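PDB 1TXD: Rho guanine nucleotide exchange factor 12 from Homo sapiens, which acts as a guanine nucleotide exchange factor for the GTPase RhoA, here as its DH and PH domains, and may link G12/13 signalling to RhoA. Local coordinates for residues R41-K44 / V45-Q48; Q52-R56 / E57-S61; L278-D282 / I283-L287; I337-D341 / N342-I346. The protein carries 1 engineered substitution. All coordinates share one frame; numbering follows the deposited sequence.

Interaction 1: R41-K44 / V45-Q48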
loop_
_atom_site.group_PDB
_atom_site.type_symbol
_atom_site.label_atom_id
_atom_site.label_comp_id
_atom_site.label_asym_id
_atom_site.label_seq_id
_atom_site.Cartn_x
_atom_site.Cartn_y
_atom_site.Cartn_z
ATOM N N ARG A 41 -10.221 12.974 14.362
ATOM C CA ARG A 41 -11.403 13.659 13.834
ATOM C C ARG A 41 -11.712 13.269 12.393
ATOM O O ARG A 41 -12.856 13.182 12.027
ATOM C CB ARG A 41 -11.227 15.181 13.927
ATOM C CG ARG A 41 -12.494 15.899 14.342
ATOM C CD ARG A 41 -12.342 17.429 14.480
ATOM N NE ARG A 41 -12.068 17.770 15.874
ATOM C CZ ARG A 41 -10.883 18.122 16.394
ATOM N NH1 ARG A 41 -9.789 18.238 15.652
ATOM N NH2 ARG A 41 -10.809 18.395 17.685
ATOM N N THR A 42 -10.655 13.105 11.597
ATOM C CA THR A 42 -10.683 12.651 10.237
ATOM C C THR A 42 -11.234 11.229 10.157
ATOM O O THR A 42 -12.120 10.894 9.313
ATOM C CB THR A 42 -9.214 12.709 9.726
ATOM O OG1 THR A 42 -8.838 14.068 9.603
ATOM C CG2 THR A 42 -9.060 12.299 8.358
ATOM N N LEU A 43 -10.752 10.394 11.081
ATOM C CA LEU A 43 -11.161 9.015 11.086
ATOM C C LEU A 43 -12.652 8.940 11.491
ATOM O O LEU A 43 -13.394 8.105 10.940
ATOM C CB LEU A 43 -10.273 8.167 11.997
ATOM C CG LEU A 43 -8.855 7.855 11.492
ATOM C CD1 LEU A 43 -8.133 6.926 12.475
ATOM C CD2 LEU A 43 -8.833 7.266 10.133
ATOM N N LYS A 44 -13.091 9.780 12.392
ATOM C CA LYS A 44 -14.543 9.838 12.713
ATOM C C LYS A 44 -15.401 10.325 11.520
ATOM O O LYS A 44 -16.557 9.922 11.440
ATOM C CB LYS A 44 -14.833 10.669 13.935
ATOM C CG LYS A 44 -14.175 10.206 15.223
ATOM C CD LYS A 44 -14.825 10.913 16.447
ATOM C CE LYS A 44 -14.511 10.214 17.758
ATOM N NZ LYS A 44 -14.452 11.150 18.895
ATOM N N VAL A 45 -14.836 11.109 10.583
ATOM C CA VAL A 45 -15.514 11.435 9.318
ATOM C C VAL A 45 -15.692 10.186 8.460
ATOM O O VAL A 45 -16.808 9.933 8.078
ATOM C CB VAL A 45 -14.829 12.564 8.456
ATOM C CG1 VAL A 45 -15.552 12.769 7.071
ATOM C CG2 VAL A 45 -14.786 13.838 9.175
ATOM N N LEU A 46 -14.619 9.441 8.102
ATOM C CA LEU A 46 -14.793 8.160 7.422
ATOM C C LEU A 46 -15.893 7.372 8.089
ATOM O O LEU A 46 -16.784 6.811 7.418
ATOM C CB LEU A 46 -13.580 7.282 7.494
ATOM C CG LEU A 46 -12.559 7.693 6.419
ATOM C CD1 LEU A 46 -11.415 6.827 6.573
ATOM C CD2 LEU A 46 -13.244 7.471 5.049
ATOM N N ASP A 47 -15.705 7.179 9.359
ATOM C CA ASP A 47 -16.659 6.332 10.140
ATOM C C ASP A 47 -18.048 6.866 10.088
ATOM O O ASP A 47 -18.996 6.089 9.889
ATOM C CB ASP A 47 -16.175 6.100 11.597
ATOM C CG ASP A 47 -17.101 5.251 12.389
ATOM O OD1 ASP A 47 -17.685 5.807 13.339
ATOM O OD2 ASP A 47 -17.401 4.069 12.092
ATOM N N GLN A 48 -18.239 8.140 10.331
ATOM C CA GLN A 48 -19.627 8.587 10.639
ATOM C C GLN A 48 -20.373 8.952 9.350
ATOM O O GLN A 48 -21.561 8.639 9.195
ATOM C CB GLN A 48 -19.662 9.746 11.631
ATOM C CG GLN A 48 -19.434 9.344 13.121
ATOM C CD GLN A 48 -20.440 8.314 13.629
ATOM O OE1 GLN A 48 -21.632 8.619 13.766
ATOM N NE2 GLN A 48 -19.968 7.105 13.934
#
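Asp47 and Gln48, whose backbone N-H groups reach back to Leu43 and Lys44 one turn earlier, carry the two flat groups of this helical stretch. Gln48 NE2 lies above one face of the Asp47 carboxylate, 38° out of its plane, and donates to Asp47 OD1 over 2.7 Å. The bond leaves the edge of the Gln48 amide nearly in the amide plane. The bend of the Gln48 chain at its second torsion (chi2 -58°) folds the amide back toward its neighbour, while Gln48 CB sits close against Lys44 O at 3.1 Å. Asp47 OD2 has a second partner in Gln52, further along the helix.

Backbone bonds of i to i+4 spacing link the two halves: Asp47 N to Leu43 O is short and straight at 2.9 Å, and Gln48 N to Lys44 O is shorter still at 2.7 Å but bent to 140°, where the helix widens into a pi-type turn. Leu43 CD2 and Leu46 CD1 approach to 4.4 Å, both facing the DH bundle, where helix 72-90 receives them. The result is an amphipathic turn: leucines inward, Lys44 and Gln48 outward, and between them a buried carboxylate satisfied by two glutamine amides.

Interaction 2: Q52-R56 / E57-S61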
loop_
_atom_site.group_PDB
_atom_site.type_symbol
_atom_site.label_atom_id
_atom_site.label_comp_id
_atom_site.label_asym_id
_atom_site.label_seq_id
_atom_site.Cartn_x
_atom_site.Cartn_y
_atom_site.Cartn_z
ATOM N N GLN A 52 -20.667 4.085 8.793
ATOM C CA GLN A 52 -21.881 3.839 9.633
ATOM C C GLN A 52 -23.152 3.998 8.783
ATOM O O GLN A 52 -23.980 3.112 8.753
ATOM C CB GLN A 52 -21.924 4.758 10.820
ATOM C CG GLN A 52 -20.924 4.495 12.004
ATOM C CD GLN A 52 -20.870 3.054 12.537
ATOM O OE1 GLN A 52 -21.939 2.452 12.866
ATOM N NE2 GLN A 52 -19.652 2.535 12.730
ATOM N N ARG A 53 -23.291 5.102 8.062
ATOM C CA ARG A 53 -24.446 5.329 7.167
ATOM C C ARG A 53 -24.701 4.230 6.110
ATOM O O ARG A 53 -25.807 3.732 5.989
ATOM C CB ARG A 53 -24.295 6.669 6.437
ATOM C CG ARG A 53 -24.399 7.894 7.339
ATOM C CD ARG A 53 -25.709 8.648 7.153
ATOM N NE ARG A 53 -25.768 9.875 7.930
ATOM C CZ ARG A 53 -26.808 10.714 7.924
ATOM N NH1 ARG A 53 -27.882 10.471 7.155
ATOM N NH2 ARG A 53 -26.765 11.820 8.679
ATOM N N VAL A 54 -23.680 3.855 5.339
ATOM C CA VAL A 54 -23.858 2.864 4.305
ATOM C C VAL A 54 -24.212 1.508 4.872
ATOM O O VAL A 54 -24.945 0.745 4.277
ATOM C CB VAL A 54 -22.572 2.726 3.432
ATOM C CG1 VAL A 54 -21.569 1.796 4.055
ATOM C CG2 VAL A 54 -22.938 2.181 2.071
ATOM N N SER A 55 -23.646 1.193 6.020
ATOM C CA SER A 55 -23.892 -0.067 6.666
ATOM C C SER A 55 -25.374 -0.051 7.083
ATOM O O SER A 55 -26.099 -1.005 6.842
ATOM C CB SER A 55 -22.907 -0.223 7.847
ATOM O OG SER A 55 -23.285 -1.304 8.673
ATOM N N ARG A 56 -25.845 1.060 7.608
ATOM C CA ARG A 56 -27.268 1.147 7.988
ATOM C C ARG A 56 -28.189 1.054 6.770
ATOM O O ARG A 56 -29.280 0.542 6.881
ATOM C CB ARG A 56 -27.561 2.445 8.738
ATOM C CG ARG A 56 -27.163 2.424 10.221
ATOM C CD ARG A 56 -27.831 3.529 11.052
ATOM N NE ARG A 56 -27.807 4.848 10.393
ATOM C CZ ARG A 56 -26.845 5.779 10.525
ATOM N NH1 ARG A 56 -25.774 5.587 11.301
ATOM N NH2 ARG A 56 -26.967 6.926 9.856
ATOM N N GLU A 57 -27.759 1.550 5.610
ATOM C CA GLU A 57 -28.647 1.552 4.442
ATOM C C GLU A 57 -28.671 0.159 3.813
ATOM O O GLU A 57 -29.585 -0.186 3.099
ATOM C CB GLU A 57 -28.272 2.679 3.446
ATOM C CG GLU A 57 -28.964 4.000 3.851
ATOM C CD GLU A 57 -28.448 5.276 3.177
ATOM O OE1 GLU A 57 -28.555 6.341 3.819
ATOM O OE2 GLU A 57 -27.941 5.248 2.025
ATOM N N GLY A 58 -27.662 -0.652 4.107
ATOM C CA GLY A 58 -27.632 -2.026 3.614
ATOM C C GLY A 58 -27.349 -2.169 2.138
ATOM O O GLY A 58 -27.670 -3.201 1.578
ATOM N N ILE A 59 -26.729 -1.145 1.546
ATOM C CA ILE A 59 -26.393 -1.074 0.128
ATOM C C ILE A 59 -25.288 -2.056 -0.262
ATOM O O ILE A 59 -25.300 -2.557 -1.392
ATOM C CB ILE A 59 -25.805 0.377 -0.239
ATOM C CG1 ILE A 59 -26.768 1.507 -0.006
ATOM C CG2 ILE A 59 -25.232 0.409 -1.651
ATOM C CD1 ILE A 59 -28.177 1.194 -0.370
ATOM N N LEU A 60 -24.287 -2.201 0.619
ATOM C CA LEU A 60 -23.189 -3.123 0.423
ATOM C C LEU A 60 -23.376 -4.452 1.137
ATOM O O LEU A 60 -24.044 -4.572 2.146
ATOM C CB LEU A 60 -21.856 -2.518 0.848
ATOM C CG LEU A 60 -21.521 -1.151 0.186
ATOM C CD1 LEU A 60 -20.355 -0.580 0.876
ATOM C CD2 LEU A 60 -21.318 -1.285 -1.281
ATOM N N SER A 61 -22.795 -5.469 0.545
ATOM C CA SER A 61 -22.759 -6.826 1.120
ATOM C C SER A 61 -21.701 -6.898 2.211
ATOM O O SER A 61 -20.830 -6.018 2.260
ATOM C CB SER A 61 -22.450 -7.806 0.020
ATOM O OG SER A 61 -21.098 -7.729 -0.346
HETATM O O HOH W 1 -24.456 -1.660 3.663
#
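A glycine-terminated helix end is the motif here: helix 20-57 of the DH domain stops where Gly58 adopts positive phi (72°), and the chain then turns aside, roughly at right angles, so that Ile59 and Leu60 meet Val54. The last carbonyls are held mostly by weak bonds. Glu57 N makes a bond of 3.0 Å to Arg53 O, whereas its reach to Val54 O and the two bonds from Gly58 N, to Val54 O and Ser55 O, are all weak. Val54 O gathers two weak N-H donors and water 1, which donates to it over a short 2.5 Å and accepts from Leu60 N at 3.1 Å, so one water ties the frayed turn to the departing chain.

Val54 supplies the apolar contact. Its CG2, anti to the backbone N, faces Leu60 CD1 at 4.0 Å and Ile59 CB at 4.1 Å, and the Val54 and Leu60 side chains cross at about a right angle. One face of the Arg56 guanidinium, near its rim, lies over Arg53 CA, and Glu57 packs its CB and CG against Arg53 O. Arg53 NH1 and Glu57 OE1 stay 5.4 Å apart, which suggests electrostatic attraction without a salt bridge.

Beyond the turn, Ser61 stands at the N-cap of helix 62-69: its side chain caps a backbone N of that helix while Ser61 N is bonded to Glu64 OE1, consistent with a capping box. Val54 and Leu60 both lean on Leu65 of that helix, while Arg53, Glu57 and Ile59 rest on helix 143-154 through Phe148, Arg144 and Phe145.

Interaction 3: L278-D282 / I283-L287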
loop_
_atom_site.group_PDB
_atom_site.type_symbol
_atom_site.label_atom_id
_atom_site.label_comp_id
_atom_site.label_asym_id
_atom_site.label_seq_id
_atom_site.Cartn_x
_atom_site.Cartn_y
_atom_site.Cartn_z
ATOM N N LEU A 278 3.878 -10.823 -18.901
ATOM C CA LEU A 278 3.976 -10.875 -17.464
ATOM C C LEU A 278 4.842 -12.010 -17.035
ATOM O O LEU A 278 4.513 -13.163 -17.275
ATOM C CB LEU A 278 2.597 -11.076 -16.840
ATOM C CG LEU A 278 1.399 -10.270 -17.355
ATOM C CD1 LEU A 278 0.175 -10.779 -16.632
ATOM C CD2 LEU A 278 1.549 -8.750 -17.211
ATOM N N LEU A 279 5.957 -11.677 -16.398
ATOM C CA LEU A 279 6.776 -12.659 -15.691
ATOM C C LEU A 279 6.234 -12.912 -14.282
ATOM O O LEU A 279 6.317 -12.037 -13.418
ATOM C CB LEU A 279 8.221 -12.172 -15.588
ATOM C CG LEU A 279 9.163 -13.003 -14.721
ATOM C CD1 LEU A 279 9.088 -14.491 -15.072
ATOM C CD2 LEU A 279 10.593 -12.489 -14.904
ATOM N N LEU A 280 5.703 -14.112 -14.063
ATOM C CA LEU A 280 5.224 -14.557 -12.756
ATOM C C LEU A 280 6.210 -15.537 -12.131
ATOM O O LEU A 280 7.246 -15.840 -12.720
ATOM C CB LEU A 280 3.845 -15.213 -12.891
ATOM C CG LEU A 280 2.837 -14.465 -13.761
ATOM C CD1 LEU A 280 1.462 -15.152 -13.697
ATOM C CD2 LEU A 280 2.715 -13.010 -13.336
ATOM N N GLU A 281 5.881 -16.040 -10.939
ATOM C CA GLU A 281 6.788 -16.908 -10.176
ATOM C C GLU A 281 7.302 -18.085 -11.003
ATOM O O GLU A 281 8.486 -18.435 -10.941
ATOM C CB GLU A 281 6.091 -17.458 -8.920
ATOM C CG GLU A 281 6.550 -16.833 -7.605
ATOM C CD GLU A 281 5.597 -17.112 -6.448
ATOM O OE1 GLU A 281 4.873 -18.133 -6.497
ATOM O OE2 GLU A 281 5.566 -16.310 -5.485
ATOM N N ASP A 282 6.392 -18.688 -11.765
ATOM C CA ASP A 282 6.630 -19.979 -12.398
ATOM C C ASP A 282 6.262 -20.040 -13.879
ATOM O O ASP A 282 6.508 -21.052 -14.519
ATOM C CB ASP A 282 5.883 -21.075 -11.621
ATOM C CG ASP A 282 4.363 -21.004 -11.785
ATOM O OD1 ASP A 282 3.831 -19.964 -12.230
ATOM O OD2 ASP A 282 3.616 -21.957 -11.489
ATOM N N ILE A 283 5.667 -18.976 -14.411
ATOM C CA ILE A 283 5.321 -18.899 -15.828
ATOM C C ILE A 283 5.570 -17.509 -16.392
ATOM O O ILE A 283 5.478 -16.511 -15.685
ATOM C CB ILE A 283 3.837 -19.296 -16.079
ATOM C CG1 ILE A 283 2.873 -18.474 -15.203
ATOM C CG2 ILE A 283 3.640 -20.787 -15.845
ATOM C CD1 ILE A 283 1.403 -18.619 -15.586
ATOM N N LEU A 284 5.910 -17.459 -17.670
ATOM C CA LEU A 284 5.867 -16.233 -18.432
ATOM C C LEU A 284 4.526 -16.289 -19.141
ATOM O O LEU A 284 4.093 -17.360 -19.559
ATOM C CB LEU A 284 7.025 -16.193 -19.422
ATOM C CG LEU A 284 7.420 -14.844 -20.005
ATOM C CD1 LEU A 284 8.251 -14.064 -19.017
ATOM C CD2 LEU A 284 8.208 -15.054 -21.299
ATOM N N VAL A 285 3.857 -15.146 -19.251
ATOM C CA VAL A 285 2.514 -15.090 -19.815
ATOM C C VAL A 285 2.491 -14.060 -20.914
ATOM O O VAL A 285 2.897 -12.920 -20.723
ATOM C CB VAL A 285 1.438 -14.719 -18.762
ATOM C CG1 VAL A 285 0.058 -14.652 -19.411
ATOM C CG2 VAL A 285 1.427 -15.730 -17.610
ATOM N N LEU A 286 1.980 -14.464 -22.065
ATOM C CA LEU A 286 1.996 -13.621 -23.236
ATOM C C LEU A 286 0.567 -13.177 -23.504
ATOM O O LEU A 286 -0.309 -14.010 -23.725
ATOM C CB LEU A 286 2.589 -14.389 -24.424
ATOM C CG LEU A 286 3.994 -14.966 -24.179
ATOM C CD1 LEU A 286 4.485 -15.726 -25.410
ATOM C CD2 LEU A 286 4.999 -13.889 -23.809
ATOM N N LEU A 287 0.346 -11.865 -23.455
ATOM C CA LEU A 287 -0.987 -11.281 -23.600
ATOM C C LEU A 287 -0.989 -10.178 -24.654
ATOM O O LEU A 287 0.066 -9.642 -24.989
ATOM C CB LEU A 287 -1.464 -10.718 -22.257
ATOM C CG LEU A 287 -1.406 -11.647 -21.039
ATOM C CD1 LEU A 287 -1.495 -10.847 -19.755
ATOM C CD2 LEU A 287 -2.512 -12.688 -21.079
#
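Leu280 and Ile283 are brought side by side by their first torsions: Leu280 places CG beside its backbone N (chi1 -45°), and Ile283 sets CG1 between its N and carbonyl carbon (chi1 54°), a more congested choice that turns the branch toward the leucine. Leu280 CD1 then lies 3.9 Å from Ile283 CG1, the two chains pointing the same way, and also touches Val285 CG2 at 4.0 Å. Further along the same face, Leu278 and Leu287 meet at about a right angle, with their CD1 atoms a tight 3.5 Å apart.

The backbone frame beneath is an antiparallel hairpin joined by the two-residue turn Glu281-Asp282, a distorted type I-like turn. Leu278 and Val285 form a hydrogen-bonded pair, N to O in both directions at 2.9 Å. Nearer the turn, Leu280 N donates to Ile283 O, again at 2.9 Å and nearly along the C=O axis. Leu279 and Leu284 form the intervening non-hydrogen-bonded pair on the opposite face, where Leu284 CD1 packs on Leu279 CB at 3.9 Å; Trp360 of helix 354-374 covers both leucines, as the C-terminal helix does in PH domains.

Asp282 stands beside Ile283 at the turn, its OD1 engaged in a salt bridge with Arg255. Apolar side chains thus cover both faces while backbone bonds pair the strands, and the Asp282 carboxylate, close to the apolar rows, is probably balanced by the arginine.

Interaction 4: I337-D341 / N342-I346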
loop_
_atom_site.group_PDB
_atom_site.type_symbol
_atom_site.label_atom_id
_atom_site.label_comp_id
_atom_site.label_asym_id
_atom_site.label_seq_id
_atom_site.Cartn_x
_atom_site.Cartn_y
_atom_site.Cartn_z
ATOM N N ILE A 337 13.123 -20.152 -25.007
ATOM C CA ILE A 337 13.158 -21.461 -25.593
ATOM C C ILE A 337 12.525 -22.436 -24.630
ATOM O O ILE A 337 13.116 -22.746 -23.598
ATOM C CB ILE A 337 14.634 -21.867 -25.877
ATOM C CG1 ILE A 337 15.369 -20.766 -26.666
ATOM C CG2 ILE A 337 14.682 -23.179 -26.624
ATOM C CD1 ILE A 337 16.728 -21.208 -27.214
ATOM N N SER A 338 11.337 -22.934 -24.969
ATOM C CA SER A 338 10.648 -23.907 -24.121
ATOM C C SER A 338 10.930 -25.346 -24.548
ATOM O O SER A 338 10.820 -25.683 -25.719
ATOM C CB SER A 338 9.137 -23.642 -24.091
ATOM O OG SER A 338 8.641 -23.817 -22.774
ATOM N N MET A 339 11.264 -26.182 -23.566
ATOM C CA MET A 339 11.636 -27.579 -23.770
ATOM C C MET A 339 10.539 -28.554 -23.329
ATOM O O MET A 339 10.186 -28.604 -22.149
ATOM C CB MET A 339 12.913 -27.880 -22.972
ATOM C CG MET A 339 14.173 -27.215 -23.529
ATOM S SD MET A 339 14.609 -27.795 -25.199
ATOM C CE MET A 339 14.519 -29.611 -24.998
ATOM N N SER A 340 9.998 -29.317 -24.278
ATOM C CA SER A 340 9.136 -30.452 -23.956
ATOM C C SER A 340 9.914 -31.736 -24.212
ATOM O O SER A 340 11.069 -31.697 -24.654
ATOM C CB SER A 340 7.831 -30.432 -24.773
ATOM O OG SER A 340 7.965 -29.756 -26.007
ATOM N N ASP A 341 9.282 -32.871 -23.929
ATOM C CA ASP A 341 9.856 -34.180 -24.242
ATOM C C ASP A 341 9.958 -34.435 -25.757
ATOM O O ASP A 341 10.560 -35.426 -26.176
ATOM C CB ASP A 341 9.042 -35.297 -23.577
ATOM C CG ASP A 341 9.140 -35.274 -22.060
ATOM O OD1 ASP A 341 9.699 -34.307 -21.502
ATOM O OD2 ASP A 341 8.679 -36.183 -21.340
ATOM N N ASN A 342 9.363 -33.551 -26.564
ATOM C CA ASN A 342 9.509 -33.591 -28.021
ATOM C C ASN A 342 10.799 -32.898 -28.453
ATOM O O ASN A 342 11.735 -33.546 -28.916
ATOM C CB ASN A 342 8.305 -32.932 -28.719
ATOM C CG ASN A 342 7.276 -33.945 -29.213
ATOM O OD1 ASN A 342 7.618 -34.995 -29.771
ATOM N ND2 ASN A 342 6.002 -33.622 -29.019
ATOM N N GLY A 343 10.832 -31.579 -28.292
ATOM C CA GLY A 343 11.976 -30.777 -28.678
ATOM C C GLY A 343 11.857 -29.367 -28.126
ATOM O O GLY A 343 11.703 -29.177 -26.913
ATOM N N ALA A 344 11.898 -28.375 -29.013
ATOM C CA ALA A 344 11.884 -26.982 -28.599
ATOM C C ALA A 344 11.013 -26.102 -29.492
ATOM O O ALA A 344 10.982 -26.261 -30.711
ATOM C CB ALA A 344 13.305 -26.434 -28.557
ATOM N N GLN A 345 10.286 -25.185 -28.858
ATOM C CA GLN A 345 9.648 -24.078 -29.550
ATOM C C GLN A 345 10.486 -22.855 -29.207
ATOM O O GLN A 345 11.134 -22.825 -28.164
ATOM C CB GLN A 345 8.192 -23.919 -29.088
ATOM C CG GLN A 345 7.413 -25.246 -29.002
ATOM C CD GLN A 345 5.902 -25.067 -29.109
ATOM O OE1 GLN A 345 5.326 -24.203 -28.436
ATOM N NE2 GLN A 345 5.258 -25.885 -29.943
ATOM N N ILE A 346 10.506 -21.866 -30.090
ATOM C CA ILE A 346 11.288 -20.653 -29.862
ATOM C C ILE A 346 10.393 -19.433 -30.013
ATOM O O ILE A 346 9.694 -19.272 -31.013
ATOM C CB ILE A 346 12.504 -20.559 -30.842
ATOM C CG1 ILE A 346 13.539 -21.643 -30.524
ATOM C CG2 ILE A 346 13.168 -19.173 -30.764
ATOM C CD1 ILE A 346 14.456 -21.968 -31.675
#
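Met339 and Gly343 make the closer-packed part of this hairpin. The methionine chain is folded at its second and third torsions (chi2 -63°, chi3 -49°), which carries CE back to within 3.4 Å of Gly343 O and lets SD rest on Ala344 CB at 3.9 Å. On the same face, Ile337 extends the apolar row: its CG2 touches Ala344 CB at 4.0 Å and, more loosely, Ile346 CG1 at 4.3 Å. Gly343 O accepts from Ser340 N at 3.1 Å, with the methionine methyl merely packed against it. This face is nevertheless exposed to solvent at Met339, Ala344 and Ile346.

The other face is slacker. Ser338 and Gln345 form the hydrogen-bonded pair, with both backbone bonds at 3.2 Å, yet their side chains hardly meet; Ser338 OG turns instead to Thr321, just before strand 322-326. Asp341 and Asn342, which form the tip, are exposed, and their side chains make no polar bond across the turn.

Such a four-residue connection, Ser340 to Gly343, between antiparallel neighbours makes a beta hairpin of strands 333-339 and 344-350. These are the final two strands of the PH domain's beta sandwich, directly before its C-terminal helix.

Overall arrangement
Two pairs of contacts illustrate how local chemistry follows position in the fold. Interactions 1 and 2 lie in series on helix 20-57 of the DH domain and touch through Asp47 and Gln52; both are partly buried, but one is a mid-helix turn with regular i to i+4 backbone bonds, the other a helix end with weak ones and a bridging water. Interactions 3 and 4 are hairpins of one PH-domain sheet, their centres about 17 Å apart. Interaction 3 is buried and leucine-rich, whereas interaction 4 is at the surface, with longer backbone bonds and a polar tip. The centres of interactions 1 and 4 are about 58 Å apart, reflecting the elongated two-domain shape.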